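Alpha/beta hydrolase (Enterobacter asburiae, PDB 6KMO) probably hydrolyses carboxylic ester bonds, as an esterase or lipase built on the alpha/beta-hydrolase fold. Local coordinates at residues T300-M305 / K322-Q327; I271-L276 / E282-G287; G61-A66 / F115-R120; K67-Q72 / L125-G130; N37-G42 / G226-K231. The protein carries 2 engineered substitutions. All coordinates share one frame; numbering follows the deposited sequence. Where two conformers were deposited one is given.

Contact 1: residues T300-M305 / K322-Q327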
# COMPACT_ATOMS: atom_id res chain seq x y z
N THR A 300 -0.11 3.18 -4.79
CA THR A 300 -0.88 2.83 -3.60
C THR A 300 -1.44 4.09 -2.98
O THR A 300 -0.68 4.98 -2.57
CB THR A 300 -0.02 2.13 -2.55
OG1 THR A 300 0.77 1.09 -3.14
CG2 THR A 300 -0.88 1.52 -1.44
N ARG A 301 -2.76 4.16 -2.88
CA ARG A 301 -3.44 5.23 -2.16
C ARG A 301 -3.73 4.76 -0.74
O ARG A 301 -4.34 3.71 -0.55
CB ARG A 301 -4.76 5.58 -2.86
CG ARG A 301 -5.57 6.67 -2.16
CD ARG A 301 -6.98 6.77 -2.70
NE ARG A 301 -7.00 7.39 -4.01
CZ ARG A 301 -8.07 7.91 -4.58
NH1 ARG A 301 -9.24 7.86 -3.96
NH2 ARG A 301 -7.98 8.48 -5.77
N TYR A 302 -3.31 5.54 0.25
CA TYR A 302 -3.56 5.26 1.65
C TYR A 302 -4.77 6.07 2.09
O TYR A 302 -4.74 7.31 2.08
CB TYR A 302 -2.32 5.51 2.52
CG TYR A 302 -1.26 4.43 2.30
CD1 TYR A 302 -0.42 4.49 1.21
CD2 TYR A 302 -1.17 3.35 3.14
CE1 TYR A 302 0.51 3.49 0.97
CE2 TYR A 302 -0.22 2.34 2.92
CZ TYR A 302 0.61 2.43 1.83
OH TYR A 302 1.55 1.46 1.56
N ASN A 303 -5.85 5.38 2.44
CA ASN A 303 -7.08 6.09 2.77
C ASN A 303 -7.02 6.76 4.15
O ASN A 303 -6.29 6.34 5.05
CB ASN A 303 -8.28 5.16 2.68
CG ASN A 303 -8.89 5.11 1.30
OD1 ASN A 303 -8.36 5.67 0.34
ND2 ASN A 303 -10.03 4.44 1.20
N GLY A 304 -7.77 7.85 4.28
CA GLY A 304 -7.90 8.54 5.53
C GLY A 304 -6.75 9.47 5.84
O GLY A 304 -6.76 10.09 6.91
N MET A 305 -5.77 9.56 4.96
CA MET A 305 -4.54 10.30 5.22
C MET A 305 -4.55 11.67 4.56
O MET A 305 -5.16 11.88 3.50
CB MET A 305 -3.31 9.53 4.70
CG MET A 305 -2.98 8.23 5.41
SD MET A 305 -2.64 8.41 7.24
CE MET A 305 -4.28 7.86 7.92
N LYS A 322 2.67 3.92 10.20
CA LYS A 322 3.64 2.88 10.50
C LYS A 322 3.64 1.80 9.44
O LYS A 322 4.70 1.35 8.99
CB LYS A 322 3.36 2.29 11.88
CG LYS A 322 3.57 3.31 13.00
CD LYS A 322 3.60 2.67 14.39
CE LYS A 322 2.23 2.43 14.94
NZ LYS A 322 2.33 1.93 16.35
N VAL A 323 2.45 1.40 8.99
CA VAL A 323 2.37 0.37 7.96
C VAL A 323 2.86 0.91 6.62
O VAL A 323 3.64 0.25 5.94
CB VAL A 323 0.94 -0.19 7.89
CG1 VAL A 323 0.75 -1.06 6.64
CG2 VAL A 323 0.65 -0.98 9.16
N ALA A 324 2.44 2.12 6.24
CA ALA A 324 2.85 2.66 4.95
C ALA A 324 4.37 2.74 4.83
O ALA A 324 4.94 2.45 3.77
CB ALA A 324 2.25 4.05 4.73
N LEU A 325 5.05 3.17 5.89
CA LEU A 325 6.49 3.33 5.81
C LEU A 325 7.20 1.98 5.84
O LEU A 325 8.19 1.78 5.13
CB LEU A 325 6.99 4.27 6.91
CG LEU A 325 6.44 5.69 6.77
CD1 LEU A 325 6.93 6.57 7.92
CD2 LEU A 325 6.80 6.34 5.43
N GLU A 326 6.68 1.03 6.63
CA GLU A 326 7.20 -0.34 6.56
C GLU A 326 7.07 -0.89 5.14
O GLU A 326 7.99 -1.54 4.63
CB GLU A 326 6.47 -1.25 7.56
CG GLU A 326 7.01 -2.68 7.59
CD GLU A 326 8.41 -2.77 8.18
OE1 GLU A 326 8.79 -1.90 8.98
OE2 GLU A 326 9.12 -3.75 7.86
N GLN A 327 5.94 -0.63 4.49
CA GLN A 327 5.67 -1.16 3.16
C GLN A 327 6.54 -0.50 2.10
O GLN A 327 6.98 -1.16 1.15
CB GLN A 327 4.18 -1.01 2.86
CG GLN A 327 3.30 -1.92 3.71
CD GLN A 327 1.83 -1.83 3.37
OE1 GLN A 327 1.32 -0.77 3.01
NE2 GLN A 327 1.12 -2.94 3.52
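Tyr302, on strand 297-302, faces Ala324 of helix 319-335, with CA atoms 7.7 Å apart; a type II turn runs from Tyr302 to Met305, with Gly304 at positive phi. The CB bonds of Tyr302, Ala324 and Gln327 all point across the gap. Ala324 CB lies over one ring face of Tyr302, 3.8 Å from the centroid and displaced toward the rim, which defines a CH-pi contact; its nearest ring atom is Tyr302 CE2 at 3.5 Å. One turn further along the helix, Gln327 carries its amide to the edge of the same ring on a chain extended beyond CG (chi2 -177°). There Tyr302 OH donates to Gln327 OE1 at 2.7 Å, with OE1 in the ring plane. The ring and amide planes stand 59° apart, and the donor is tilted 20° from the carbonyl plane. Face contact and edge bond together fix the buried phenol. Thr300 to Tyr302 also pair antiparallel with a strand of the second subunit, and Gln327 O bonds Gln327 NE2 of that subunit. This is the last strand of an alpha/beta-hydrolase sheet covered by the C-terminal helix, here continued as a dimer-spanning sheet.

Contact 2: residues I271-L276 / E282-G287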
# COMPACT_ATOMS: atom_id res chain seq x y z
N ILE A 271 4.73 4.74 -6.07
CA ILE A 271 4.14 6.02 -5.69
C ILE A 271 3.13 5.75 -4.58
O ILE A 271 2.26 4.90 -4.74
CB ILE A 271 3.43 6.69 -6.88
CG1 ILE A 271 4.42 7.04 -7.98
CG2 ILE A 271 2.68 7.93 -6.42
CD1 ILE A 271 3.79 7.41 -9.32
N GLN A 272 3.26 6.46 -3.46
CA GLN A 272 2.21 6.47 -2.45
C GLN A 272 1.46 7.79 -2.56
O GLN A 272 2.07 8.85 -2.70
CB GLN A 272 2.76 6.36 -1.02
CG GLN A 272 3.54 5.08 -0.75
CD GLN A 272 3.72 4.79 0.73
OE1 GLN A 272 3.47 5.64 1.59
NE2 GLN A 272 4.18 3.58 1.03
N THR A 273 0.13 7.72 -2.48
CA THR A 273 -0.67 8.93 -2.39
C THR A 273 -1.54 8.90 -1.14
O THR A 273 -1.83 7.84 -0.58
CB THR A 273 -1.54 9.14 -3.64
OG1 THR A 273 -2.44 8.03 -3.72
CG2 THR A 273 -0.69 9.29 -4.90
N ALA A 274 -1.92 10.09 -0.70
CA ALA A 274 -2.84 10.27 0.42
C ALA A 274 -4.22 10.57 -0.11
O ALA A 274 -4.39 11.39 -1.02
CB ALA A 274 -2.38 11.43 1.29
N GLU A 275 -5.24 9.92 0.47
CA GLU A 275 -6.61 10.10 -0.04
C GLU A 275 -7.06 11.56 0.04
O GLU A 275 -7.76 12.03 -0.86
CB GLU A 275 -7.59 9.20 0.72
CG GLU A 275 -9.05 9.36 0.28
CD GLU A 275 -10.02 8.57 1.11
OE1 GLU A 275 -9.75 8.28 2.30
OE2 GLU A 275 -11.08 8.23 0.54
N LEU A 276 -6.70 12.27 1.10
CA LEU A 276 -7.20 13.63 1.32
C LEU A 276 -6.07 14.63 1.15
O LEU A 276 -5.69 15.31 2.10
CB LEU A 276 -7.87 13.74 2.71
CG LEU A 276 -9.09 12.82 2.88
CD1 LEU A 276 -8.73 11.58 3.66
CD2 LEU A 276 -10.25 13.56 3.55
N GLU A 282 -2.68 14.20 -9.15
CA GLU A 282 -1.53 14.32 -10.04
C GLU A 282 -0.51 13.22 -9.77
O GLU A 282 0.22 12.81 -10.69
CB GLU A 282 -0.90 15.71 -9.93
CG GLU A 282 -0.10 15.98 -8.66
CD GLU A 282 0.11 17.46 -8.45
OE1 GLU A 282 -0.91 18.17 -8.37
OE2 GLU A 282 1.28 17.91 -8.36
N GLY A 283 -0.43 12.73 -8.54
CA GLY A 283 0.46 11.62 -8.25
C GLY A 283 -0.03 10.34 -8.89
O GLY A 283 0.74 9.61 -9.52
N GLU A 284 -1.33 10.05 -8.74
CA GLU A 284 -1.90 8.86 -9.37
C GLU A 284 -1.85 8.95 -10.90
O GLU A 284 -1.54 7.97 -11.57
CB GLU A 284 -3.32 8.63 -8.84
CG GLU A 284 -3.30 8.39 -7.34
CD GLU A 284 -4.63 8.07 -6.70
OE1 GLU A 284 -5.66 7.90 -7.40
OE2 GLU A 284 -4.63 7.97 -5.45
N ALA A 285 -2.11 10.14 -11.44
CA ALA A 285 -2.05 10.30 -12.90
C ALA A 285 -0.65 10.06 -13.42
O ALA A 285 -0.46 9.46 -14.49
CB ALA A 285 -2.55 11.69 -13.29
N PHE A 286 0.37 10.52 -12.68
CA PHE A 286 1.73 10.28 -13.11
C PHE A 286 2.03 8.78 -13.15
O PHE A 286 2.66 8.28 -14.09
CB PHE A 286 2.72 11.02 -12.21
CG PHE A 286 4.15 10.92 -12.69
CD1 PHE A 286 4.52 11.46 -13.91
CD2 PHE A 286 5.11 10.30 -11.93
CE1 PHE A 286 5.83 11.36 -14.36
CE2 PHE A 286 6.41 10.20 -12.38
CZ PHE A 286 6.76 10.74 -13.61
N GLY A 287 1.57 8.03 -12.15
CA GLY A 287 1.74 6.60 -12.19
C GLY A 287 1.13 5.94 -13.42
O GLY A 287 1.71 5.03 -14.00
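The carboxylate of Glu284 is met by Thr273 on OE2: Thr273 OG1 donates to Glu284 OE2 at 2.8 Å, and OE2 accepts through its anti lone pair, the one turned away from OE1. The other flat group, the Phe286 ring, is approached obliquely by Ile271, whose CD1 stands 4.1 Å from Phe286 CD2. Thr273 places its hydroxyl between its own backbone N and carbonyl carbon (chi1 62°), which leaves CG2 to lie against the helix, 3.7 Å from Glu284 CG; the two side chains cross at about a right angle. Strand 269-274 and helix 280-292 are the first two elements of a beta-alpha-beta unit completed by strand 297-302, and their local axes run nearly antiparallel (153°), 8.4 Å apart at closest. Two glycines one turn apart line the approach: the CA atoms of Thr273 and Gly283 are 6.5 Å apart, and Ile271 CD1 packs 3.6 Å from Gly287 CA and 3.8 Å from Gly283 O. Arg301, on strand 297-302, makes a salt bridge to Glu284 OE2, so that oxygen has two partners in a buried setting, which would probably favour the charged carboxylate. Glu284 OE1 accepts from Asn24 and Asn303 of the second subunit.

Contact 3: residues G61-A66 / F115-R120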
# COMPACT_ATOMS: atom_id res chain seq x y z
N GLY A 61 9.05 23.55 14.28
CA GLY A 61 8.42 23.33 15.57
C GLY A 61 7.47 22.14 15.59
O GLY A 61 7.38 21.43 16.59
N ALA A 62 6.75 21.91 14.49
CA ALA A 62 5.87 20.76 14.42
C ALA A 62 6.66 19.47 14.59
O ALA A 62 6.14 18.50 15.16
CB ALA A 62 5.15 20.74 13.08
N GLN A 63 7.90 19.44 14.11
CA GLN A 63 8.69 18.23 14.08
C GLN A 63 9.62 18.09 15.27
O GLN A 63 10.08 16.97 15.57
CB GLN A 63 9.54 18.21 12.79
CG GLN A 63 8.72 18.19 11.51
CD GLN A 63 7.86 16.97 11.42
OE1 GLN A 63 6.78 16.90 12.01
NE2 GLN A 63 8.35 15.97 10.71
N GLN A 64 9.88 19.17 15.99
CA GLN A 64 10.86 19.16 17.06
C GLN A 64 10.41 18.27 18.21
O GLN A 64 9.23 18.15 18.52
CB GLN A 64 11.05 20.60 17.55
CG GLN A 64 12.16 20.78 18.59
CD GLN A 64 11.71 20.49 20.01
OE1 GLN A 64 10.52 20.54 20.35
NE2 GLN A 64 12.69 20.15 20.85
N GLY A 65 11.39 17.64 18.83
CA GLY A 65 11.14 16.94 20.09
C GLY A 65 10.57 15.56 19.94
O GLY A 65 10.07 14.99 20.92
N ALA A 66 10.62 14.99 18.75
CA ALA A 66 10.04 13.68 18.49
C ALA A 66 11.02 12.59 18.91
O ALA A 66 12.23 12.74 18.82
CB ALA A 66 9.74 13.54 17.00
N PHE A 115 17.17 18.46 7.12
CA PHE A 115 17.37 17.12 7.68
C PHE A 115 16.63 16.93 9.01
O PHE A 115 15.88 15.95 9.13
CB PHE A 115 18.85 16.75 7.76
CG PHE A 115 19.08 15.41 8.42
CD1 PHE A 115 18.86 14.22 7.74
CD2 PHE A 115 19.47 15.34 9.75
CE1 PHE A 115 19.04 13.00 8.35
CE2 PHE A 115 19.64 14.11 10.38
CZ PHE A 115 19.45 12.95 9.67
N PRO A 116 16.80 17.79 10.03
CA PRO A 116 16.12 17.49 11.31
C PRO A 116 14.62 17.31 11.17
O PRO A 116 14.05 16.41 11.79
CB PRO A 116 16.51 18.68 12.21
CG PRO A 116 17.80 19.15 11.64
CD PRO A 116 17.70 18.95 10.13
N THR A 117 13.95 18.14 10.37
CA THR A 117 12.51 17.97 10.20
C THR A 117 12.16 16.61 9.62
O THR A 117 11.08 16.06 9.91
CB THR A 117 11.89 19.05 9.30
OG1 THR A 117 12.54 19.10 8.03
CG2 THR A 117 11.88 20.43 9.96
N HIS A 118 13.02 16.05 8.77
CA HIS A 118 12.74 14.79 8.09
C HIS A 118 13.43 13.59 8.72
O HIS A 118 13.26 12.47 8.23
CB HIS A 118 13.17 14.90 6.62
CG HIS A 118 12.20 15.70 5.79
ND1 HIS A 118 11.96 17.03 6.02
CD2 HIS A 118 11.40 15.33 4.76
CE1 HIS A 118 11.04 17.46 5.17
NE2 HIS A 118 10.69 16.44 4.39
N GLU A 119 14.14 13.78 9.84
CA GLU A 119 14.98 12.72 10.37
C GLU A 119 14.19 11.48 10.80
O GLU A 119 14.60 10.35 10.53
CB GLU A 119 15.85 13.23 11.53
CG GLU A 119 16.75 12.15 12.07
CD GLU A 119 17.81 12.64 13.01
OE1 GLU A 119 17.71 13.81 13.46
OE2 GLU A 119 18.76 11.87 13.26
N ARG A 120 13.04 11.67 11.45
CA ARG A 120 12.29 10.50 11.90
C ARG A 120 11.83 9.66 10.71
O ARG A 120 11.97 8.43 10.71
CB ARG A 120 11.12 10.94 12.77
CG ARG A 120 10.53 9.80 13.59
CD ARG A 120 9.02 9.73 13.44
NE ARG A 120 8.63 9.08 12.19
CZ ARG A 120 7.86 9.61 11.24
NH1 ARG A 120 7.41 10.85 11.29
NH2 ARG A 120 7.54 8.84 10.22
O HOH W 1 13.13 17.73 14.60
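Gln63 CG, set beside the backbone N by chi1 (-63°), rests against Thr117 CB at 4.0 Å, the two side chains crossing at about a right angle; the bend at chi2 (-61°) then turns the amide to the backbone carbonyl of Thr117. The result is a bond of 2.8 Å from Gln63 NE2 to Thr117 O, nearly straight at 161°, with the donor in the carbonyl plane and the acceptor close to the amide plane. Elsewhere, Gln63 NE2 bonds Leu311 O and Gln63 OE1 accepts from Asn313 N, so three bonds hold this buried amide and fix its rotation. Thr117 keeps its hydroxyl away from Gln63: Thr117 OG1 bonds Asp114 OD1 and receives His118 ND1 at 2.9 Å, in the plane of the imidazole. A water near Gln63 O and Pro116 O may bridge the backbones, though its bond to Gln63 is weak and other acceptors compete for its protons. Thr117 also touches Leu59 and Ile60, so the C-terminal end of helix 52-63 rests on the N-terminal part of helix 115-129. That helix follows the HGGG segment beginning at His106, a hallmark of the hormone-sensitive-lipase branch of the alpha/beta hydrolases, while Phe115 packs on strands 71-80 and 83-92.

Contact 4: residues K67-Q72 / L125-G130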
# COMPACT_ATOMS: atom_id res chain seq x y z
N LYS A 67 10.45 11.47 19.37
CA LYS A 67 11.24 10.28 19.62
C LYS A 67 11.77 9.73 18.30
O LYS A 67 11.00 9.53 17.35
CB LYS A 67 10.36 9.23 20.31
CG LYS A 67 11.03 7.87 20.52
CD LYS A 67 9.99 6.75 20.68
CE LYS A 67 10.48 5.62 21.59
NZ LYS A 67 9.37 4.89 22.27
N LEU A 68 13.08 9.49 18.24
CA LEU A 68 13.70 8.95 17.03
C LEU A 68 14.01 7.48 17.23
O LEU A 68 14.58 7.11 18.27
CB LEU A 68 14.98 9.70 16.72
CG LEU A 68 14.83 11.19 16.41
CD1 LEU A 68 16.15 11.80 16.05
CD2 LEU A 68 13.82 11.40 15.26
N PRO A 69 13.65 6.62 16.29
CA PRO A 69 14.03 5.22 16.41
C PRO A 69 15.52 5.05 16.19
O PRO A 69 16.16 5.87 15.50
CB PRO A 69 13.21 4.53 15.30
CG PRO A 69 13.10 5.58 14.26
CD PRO A 69 12.98 6.90 15.00
N PRO A 70 16.13 4.01 16.76
CA PRO A 70 17.59 3.88 16.66
C PRO A 70 18.10 3.80 15.23
O PRO A 70 17.55 3.07 14.39
CB PRO A 70 17.86 2.57 17.42
CG PRO A 70 16.72 2.46 18.38
CD PRO A 70 15.53 3.02 17.65
N ALA A 71 19.18 4.53 14.97
CA ALA A 71 19.87 4.55 13.69
C ALA A 71 21.20 5.25 13.90
O ALA A 71 21.40 5.94 14.91
CB ALA A 71 19.06 5.29 12.62
N GLN A 72 22.10 5.09 12.93
CA GLN A 72 23.38 5.78 12.92
C GLN A 72 23.32 6.94 11.93
O GLN A 72 22.89 6.75 10.79
CB GLN A 72 24.48 4.85 12.43
CG GLN A 72 24.72 3.58 13.20
CD GLN A 72 25.73 2.69 12.49
OE1 GLN A 72 26.43 3.13 11.57
NE2 GLN A 72 25.81 1.44 12.91
N LEU A 125 12.51 4.80 7.19
CA LEU A 125 12.72 4.16 5.90
C LEU A 125 14.01 3.35 5.88
O LEU A 125 14.07 2.28 5.26
CB LEU A 125 12.75 5.22 4.80
CG LEU A 125 11.40 5.92 4.50
CD1 LEU A 125 11.66 7.21 3.73
CD2 LEU A 125 10.45 5.00 3.76
N VAL A 126 15.06 3.85 6.53
CA VAL A 126 16.31 3.11 6.66
C VAL A 126 16.07 1.82 7.42
O VAL A 126 16.52 0.74 7.01
CB VAL A 126 17.34 4.01 7.35
CG1 VAL A 126 18.55 3.17 7.82
CG2 VAL A 126 17.78 5.11 6.42
N ARG A 127 15.35 1.89 8.54
CA ARG A 127 15.12 0.69 9.34
C ARG A 127 14.29 -0.34 8.58
O ARG A 127 14.57 -1.54 8.64
CB ARG A 127 14.46 1.10 10.65
CG ARG A 127 15.41 1.82 11.59
CD ARG A 127 14.67 2.57 12.68
NE ARG A 127 13.83 1.65 13.44
CZ ARG A 127 14.28 0.88 14.42
NH1 ARG A 127 15.55 0.95 14.80
NH2 ARG A 127 13.44 0.06 15.03
N ALA A 128 13.26 0.12 7.86
CA ALA A 128 12.38 -0.80 7.16
C ALA A 128 13.02 -1.38 5.91
O ALA A 128 12.63 -2.47 5.48
CB ALA A 128 11.07 -0.10 6.82
N SER A 129 13.97 -0.69 5.30
CA SER A 129 14.60 -1.16 4.07
C SER A 129 15.94 -1.85 4.29
O SER A 129 16.36 -2.62 3.42
CB SER A 129 14.83 0.01 3.11
OG SER A 129 15.83 0.89 3.61
N GLY A 130 16.61 -1.59 5.41
CA GLY A 130 17.97 -2.05 5.62
C GLY A 130 19.03 -1.32 4.84
O GLY A 130 20.20 -1.72 4.88
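From CB, Arg127 sends CG out beside its backbone N (chi1 -72°), toward the Pro69-Pro70 pair, where CG comes within 3.7 Å of Pro70 O. Arg127 CD lies alongside both prolines, 3.4 Å from Pro70 O and 3.6 Å from Pro69 CB. The chain then bends at chi3 (57°), which turns the guanidinium across the proline rings rather than straight past them. Arg127 NE follows at 3.5 Å from Pro69 CB. At the tip, Arg127 NH1 lies 3.5 Å from Pro70 CD, so that Pro69 CB and Pro70 CD cover one and the same face of the guanidinium. Arg127 NH1 also donates to Pro70 O, at 2.9 Å and 151°, meeting a lone pair in the carbonyl plane although the acceptor is tilted somewhat from the guanidinium plane. Ring contact on a face and a bond from NH1 thus hold the bent arginine at the surface. Two residues on, the helix ends at Ser129, whose OG and N reach Leu125 O from opposite faces of its plane. The contact joins the C-terminal end of helix 115-129 to the loop entering strand 71-80, an outermost strand of the sheet; Pro69 O takes a further bond from Arg123, and Val126 packs inward on strands 83-92 and 99-105.

Contact 5: residues N37-G42 / G226-K231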
# COMPACT_ATOMS: atom_id res chain seq x y z
N ASN A 37 -7.72 18.97 13.99
CA ASN A 37 -8.45 19.84 14.90
C ASN A 37 -7.49 20.70 15.71
O ASN A 37 -7.76 21.89 15.95
CB ASN A 37 -9.37 19.02 15.79
CG ASN A 37 -10.56 18.44 15.03
OD1 ASN A 37 -10.88 18.85 13.92
ND2 ASN A 37 -11.23 17.49 15.66
N VAL A 38 -6.35 20.15 16.12
CA VAL A 38 -5.34 20.96 16.80
C VAL A 38 -4.79 22.01 15.85
O VAL A 38 -4.71 23.20 16.18
CB VAL A 38 -4.21 20.06 17.35
CG1 VAL A 38 -3.04 20.91 17.87
CG2 VAL A 38 -4.76 19.15 18.45
N LEU A 39 -4.41 21.59 14.65
CA LEU A 39 -3.81 22.49 13.67
C LEU A 39 -4.75 23.63 13.31
O LEU A 39 -4.35 24.80 13.30
CB LEU A 39 -3.46 21.68 12.42
CG LEU A 39 -2.83 22.48 11.29
CD1 LEU A 39 -1.37 22.73 11.57
CD2 LEU A 39 -3.04 21.74 9.97
N ASN A 40 -5.99 23.31 12.99
CA ASN A 40 -6.96 24.29 12.51
C ASN A 40 -7.55 25.12 13.63
O ASN A 40 -8.33 26.04 13.35
CB ASN A 40 -8.06 23.60 11.70
CG ASN A 40 -7.54 22.99 10.40
OD1 ASN A 40 -6.58 23.48 9.82
ND2 ASN A 40 -8.18 21.92 9.94
N SER A 41 -7.19 24.82 14.88
CA SER A 41 -7.55 25.64 16.03
C SER A 41 -6.67 26.87 16.13
O SER A 41 -7.07 27.85 16.77
CB SER A 41 -7.34 24.84 17.32
OG SER A 41 -6.02 25.02 17.81
N GLY A 42 -5.47 26.82 15.56
CA GLY A 42 -4.57 27.95 15.67
C GLY A 42 -5.11 29.15 14.93
O GLY A 42 -5.77 29.04 13.91
N GLY A 226 -8.17 23.22 4.73
CA GLY A 226 -8.54 22.47 5.91
C GLY A 226 -7.80 21.16 6.12
O GLY A 226 -8.00 20.52 7.17
N TYR A 227 -6.97 20.74 5.17
CA TYR A 227 -6.28 19.45 5.25
C TYR A 227 -4.77 19.65 5.35
O TYR A 227 -3.99 18.87 4.78
CB TYR A 227 -6.69 18.57 4.08
CG TYR A 227 -8.17 18.30 4.06
CD1 TYR A 227 -8.71 17.20 4.72
CD2 TYR A 227 -9.04 19.15 3.40
CE1 TYR A 227 -10.08 16.96 4.72
CE2 TYR A 227 -10.42 18.92 3.39
CZ TYR A 227 -10.92 17.82 4.06
OH TYR A 227 -12.29 17.57 4.06
N PHE A 228 -4.37 20.64 6.15
CA PHE A 228 -3.00 21.13 6.27
C PHE A 228 -2.53 21.74 4.96
O PHE A 228 -2.63 22.95 4.76
CB PHE A 228 -2.04 20.07 6.81
CG PHE A 228 -0.76 20.64 7.41
CD1 PHE A 228 -0.44 21.99 7.29
CD2 PHE A 228 0.13 19.82 8.09
CE1 PHE A 228 0.73 22.50 7.83
CE2 PHE A 228 1.31 20.33 8.63
CZ PHE A 228 1.60 21.67 8.50
N LEU A 229 -2.03 20.93 4.04
CA LEU A 229 -1.51 21.50 2.80
C LEU A 229 -2.69 22.09 2.03
O LEU A 229 -3.62 21.38 1.67
CB LEU A 229 -0.81 20.45 1.95
CG LEU A 229 -0.35 20.95 0.57
CD1 LEU A 229 0.71 22.01 0.75
CD2 LEU A 229 0.16 19.80 -0.28
N SER A 230 -2.63 23.39 1.75
CA SER A 230 -3.70 24.06 1.03
C SER A 230 -3.31 24.38 -0.41
O SER A 230 -2.14 24.38 -0.78
CB SER A 230 -4.06 25.38 1.73
OG SER A 230 -2.99 26.29 1.54
N LYS A 231 -4.32 24.67 -1.23
CA LYS A 231 -4.06 25.14 -2.59
C LYS A 231 -3.22 26.40 -2.58
O LYS A 231 -2.27 26.52 -3.36
CB LYS A 231 -5.39 25.37 -3.32
CG LYS A 231 -5.22 25.85 -4.76
CD LYS A 231 -6.56 26.08 -5.45
CE LYS A 231 -7.26 24.79 -5.76
NZ LYS A 231 -8.50 25.04 -6.56
O HOH W 2 -5.65 22.95 7.27
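Two polar links run from Asn40 to the loop 226-231, one direct and one through water. Asn40 ND2 donates to Gly226 O at 3.1 Å with an angle of 159°; the acceptor lies near the plane of the amide, but the donor stands 35° above the plane of the Gly226 carbonyl and is not on a lone pair. The other end of the same amide is used as well: a water donates to Asn40 OD1 at 2.8 Å and accepts from Phe228 N at 2.9 Å. Both ends of the amide therefore grip the loop backbone, two residues apart, which fixes which way round the amide sits. In hormone-sensitive-lipase relatives an N-terminal helical segment and an insertion between core strands form a cap over the alpha/beta core, and helix 30-41 meeting the loop before helix 231-241 is consistent with such a cap. The apolar part rests on Leu39, whose CG is anti to the backbone N (chi1 179°), which carries the branch toward Phe228. Leu39 CD2 is 3.6 Å from Phe228 CG and 3.7 Å from Phe228 CB, while Leu39 CD1 lies over the centre of the ring. Phe228 has two conformers, so these apolar distances describe one of them and are doubtful for the other. Further along, Ser230 serves as the N-cap of helix 231-241 through a bond from Met233 N to its OG.

From the N terminus, helix 30-41 opens the longest loop, which contact 5 closes at 226-231. Within that span, helix 52-63 opens contact 3 and the following 67-72 opens contact 4; both close on helix 115-129, in the same order, so the two cross. Leu68 packs on Glu119 and Arg120 between them. Contacts 2 and 1 come later and in series: the first closes a short beta-alpha connection, the second joins strand 297-302 to the C-terminal helix. They adjoin through neighbouring strands of the sheet, with Gly304 N probably bonded to Glu275, and both reach the second subunit. Leu276 on Tyr227 connects contact 2 to contact 5, while Leu325 on Arg120 and Glu326 on Ala128 bring contact 1 against helix 115-129.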